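Local coordinates for uncharacterized protein AF_0060 (Archaeoglobus fulgidus DSM 4304, PDB 2P06), which is of unknown function but belongs to the MazG family, binds magnesium, and is probably a nucleoside triphosphate pyrophosphohydrolase, at residues Glu67-Asp70 and Glu71-Ala75. Numbering follows the deposited sequence.
With MG (magnesium ion), chain E.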
ATOM      1  N   GLU B  67       0.971 -23.303 -16.685  1.00 22.79           N
ATOM      2  CA  GLU B  67       2.127 -24.166 -16.411  1.00 23.59           C
ATOM      3  C   GLU B  67       2.614 -24.010 -14.970  1.00 23.84           C
ATOM      4  O   GLU B  67       2.933 -25.002 -14.275  1.00 23.70           O
ATOM      5  CB  GLU B  67       3.279 -23.894 -17.394  1.00 23.51           C
ATOM      6  CG  GLU B  67       3.052 -24.466 -18.778  1.00 24.88           C
ATOM      7  CD  GLU B  67       4.014 -23.907 -19.829  1.00 25.72           C
ATOM      8  OE1 GLU B  67       4.989 -23.228 -19.437  1.00 28.21           O
ATOM      9  OE2 GLU B  67       3.789 -24.149 -21.038  1.00 26.75           O
ATOM     10  N   GLU B  68       2.651 -22.772 -14.499  1.00 24.05           N
ATOM     11  CA  GLU B  68       3.131 -22.502 -13.154  1.00 24.85           C
ATOM     12  C   GLU B  68       2.116 -22.991 -12.114  1.00 25.77           C
ATOM     13  O   GLU B  68       2.494 -23.492 -11.055  1.00 26.50           O
ATOM     14  CB  GLU B  68       3.449 -21.017 -12.982  1.00 24.26           C
ATOM     15  CG  GLU B  68       4.558 -20.499 -13.923  1.00 25.03           C
ATOM     16  CD  GLU B  68       5.921 -21.131 -13.661  1.00 22.86           C
ATOM     17  OE1 GLU B  68       6.227 -21.536 -12.527  1.00 22.06           O
ATOM     18  OE2 GLU B  68       6.710 -21.193 -14.595  1.00 24.75           O
HETATM   19  N   MSE B  69       0.832 -22.854 -12.414  1.00 26.26           N
HETATM   20  CA  MSE B  69      -0.199 -23.337 -11.511  1.00 27.21           C
HETATM   21  C   MSE B  69      -0.171 -24.858 -11.430  1.00 27.90           C
HETATM   22  O   MSE B  69      -0.401 -25.424 -10.353  1.00 28.14           O
HETATM   23  CB  MSE B  69      -1.576 -22.857 -11.954  1.00 26.92           C
HETATM   24  CG  MSE B  69      -1.801 -21.388 -11.710  1.00 26.72           C
HETATM   25 SE   MSE B  69      -3.541 -20.794 -12.269  0.70 29.37          SE
HETATM   26  CE  MSE B  69      -4.647 -22.261 -11.797  1.00 33.58           C
ATOM     27  N   ASP B  70       0.126 -25.510 -12.549  1.00 28.46           N
ATOM     28  CA  ASP B  70       0.319 -26.965 -12.563  1.00 29.70           C
ATOM     29  C   ASP B  70       1.508 -27.405 -11.667  1.00 30.27           C
ATOM     30  O   ASP B  70       1.399 -28.386 -10.915  1.00 28.40           O
ATOM     31  CB  ASP B  70       0.480 -27.472 -14.004  1.00 30.60           C
ATOM     32  CG  ASP B  70      -0.845 -27.440 -14.791  1.00 34.48           C
ATOM     33  OD1 ASP B  70      -1.921 -27.354 -14.137  1.00 37.66           O
ATOM     34  OD2 ASP B  70      -0.819 -27.509 -16.061  1.00 37.09           O
ATOM     35  N   GLU B  71       2.627 -26.674 -11.740  1.00 30.33           N
ATOM     36  CA  GLU B  71       3.770 -26.937 -10.858  1.00 30.87           C
ATOM     37  C   GLU B  71       3.427 -26.736  -9.380  1.00 31.56           C
ATOM     38  O   GLU B  71       3.909 -27.467  -8.531  1.00 30.69           O
ATOM     39  CB  GLU B  71       4.981 -26.080 -11.218  1.00 30.44           C
ATOM     40  CG  GLU B  71       5.678 -26.522 -12.494  1.00 31.45           C
ATOM     41  CD  GLU B  71       6.757 -25.570 -12.936  1.00 31.60           C
ATOM     42  OE1 GLU B  71       6.894 -24.505 -12.299  1.00 34.64           O
ATOM     43  OE2 GLU B  71       7.452 -25.871 -13.932  1.00 34.10           O
ATOM     44  N   LEU B  72       2.590 -25.749  -9.085  1.00 33.23           N
ATOM     45  CA  LEU B  72       2.182 -25.486  -7.728  1.00 33.89           C
ATOM     46  C   LEU B  72       1.360 -26.680  -7.239  1.00 34.86           C
ATOM     47  O   LEU B  72       1.654 -27.254  -6.177  1.00 35.12           O
ATOM     48  CB  LEU B  72       1.429 -24.150  -7.645  1.00 34.25           C
ATOM     49  CG  LEU B  72       0.669 -23.754  -6.375  1.00 33.75           C
ATOM     50  CD1 LEU B  72       1.444 -24.137  -5.173  1.00 36.93           C
ATOM     51  CD2 LEU B  72       0.390 -22.248  -6.385  1.00 33.83           C
ATOM     52  N   ARG B  73       0.372 -27.099  -8.025  1.00 35.32           N
ATOM     53  CA  ARG B  73      -0.424 -28.284  -7.682  1.00 35.52           C
ATOM     54  C   ARG B  73       0.434 -29.533  -7.488  1.00 35.10           C
ATOM     55  O   ARG B  73       0.191 -30.321  -6.570  1.00 34.02           O
ATOM     56  CB  ARG B  73      -1.486 -28.554  -8.749  1.00 36.43           C
ATOM     57  CG  ARG B  73      -2.579 -27.461  -8.826  1.00 38.46           C
ATOM     58  CD  ARG B  73      -3.576 -27.689  -9.988  1.00 39.14           C
ATOM     59  NE  ARG B  73      -4.412 -26.509 -10.270  1.00 41.30           N
ATOM     60  CZ  ARG B  73      -5.596 -26.248  -9.701  1.00 42.91           C
ATOM     61  NH1 ARG B  73      -6.120 -27.058  -8.778  1.00 44.41           N
ATOM     62  NH2 ARG B  73      -6.267 -25.160 -10.053  1.00 42.83           N
ATOM     63  N   GLU B  74       1.427 -29.725  -8.356  1.00 34.59           N
ATOM     64  CA  GLU B  74       2.358 -30.838  -8.205  1.00 34.78           C
ATOM     65  C   GLU B  74       3.146 -30.781  -6.874  1.00 34.92           C
ATOM     66  O   GLU B  74       3.344 -31.812  -6.230  1.00 34.59           O
ATOM     67  CB  GLU B  74       3.312 -30.916  -9.406  1.00 34.43           C
ATOM     68  CG  GLU B  74       4.220 -32.135  -9.417  1.00 35.50           C
ATOM     69  CD  GLU B  74       3.470 -33.455  -9.535  0.20 34.37           C
ATOM     70  OE1 GLU B  74       3.440 -34.021 -10.649  0.20 33.88           O
ATOM     71  OE2 GLU B  74       2.918 -33.929  -8.517  0.20 33.43           O
ATOM     72  N   ALA B  75       3.592 -29.593  -6.468  1.00 34.93           N
ATOM     73  CA  ALA B  75       4.288 -29.437  -5.181  1.00 35.23           C
ATOM     74  C   ALA B  75       3.379 -29.813  -4.012  1.00 35.61           C
ATOM     75  O   ALA B  75       3.825 -30.427  -3.048  1.00 35.44           O
ATOM     76  CB  ALA B  75       4.817 -28.006  -5.001  1.00 34.69           C
TER
HETATM   77 MG    MG E 101       7.122 -22.886 -10.990  1.00 11.80          MG
HETATM   78  O   HOH W   1       4.974 -22.485  -9.829  1.00 42.18           O
HETATM   79  O   HOH W   2       9.045 -22.941 -11.753  1.00 68.94           O
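Glu67 O accepts the N-H of Glu71 in one of the i to i+4 backbone hydrogen bonds that run through this part of helix 58-77, and Glu71 CG rests 3.6 Å from Glu67 O. One residue on, Glu68 and Glu71 illustrate how a single helical turn can offer two carboxylates to one metal. Glu71 runs out straight past CG, whereas Glu68 is bent at chi2 (-65°), which brings its carboxylate round beside its neighbour's. The two run alongside each other with their carboxylate planes 88° apart, and each gives one oxygen to magnesium, Glu68 OE1 at 2.2 Å and Glu71 OE1 at 2.1 Å. The metal probably offsets the repulsion expected between these OE1 atoms, 3.1 Å apart. This is the E-x-x-E half of the MazG-family metal site, completed by Glu87 and Asp90 from helix 81-103. Two waters also bind the ion; one of them donates a hydrogen bond to Glu68 O, tying the metal shell to the helix backbone. In the second shell, Arg64 and Arg42 form salt bridges with Glu68 OE2, the oxygen turned from the metal, and should hold the carboxylate in place. Met69, a selenomethionine in the crystal, packs against Arg73 of the second subunit. Within its own chain its CE sits at the guanidinium edge of Arg73, roughly level with the group and 3.8 Å from Arg73 NH2, while Met69 O receives the nearly straight bond from Arg73 N (171°). Finally, Asp70 O accepts from Glu74 N at 2.9 Å, and Asp70 OD1 makes a salt bridge with Arg73 of the second subunit.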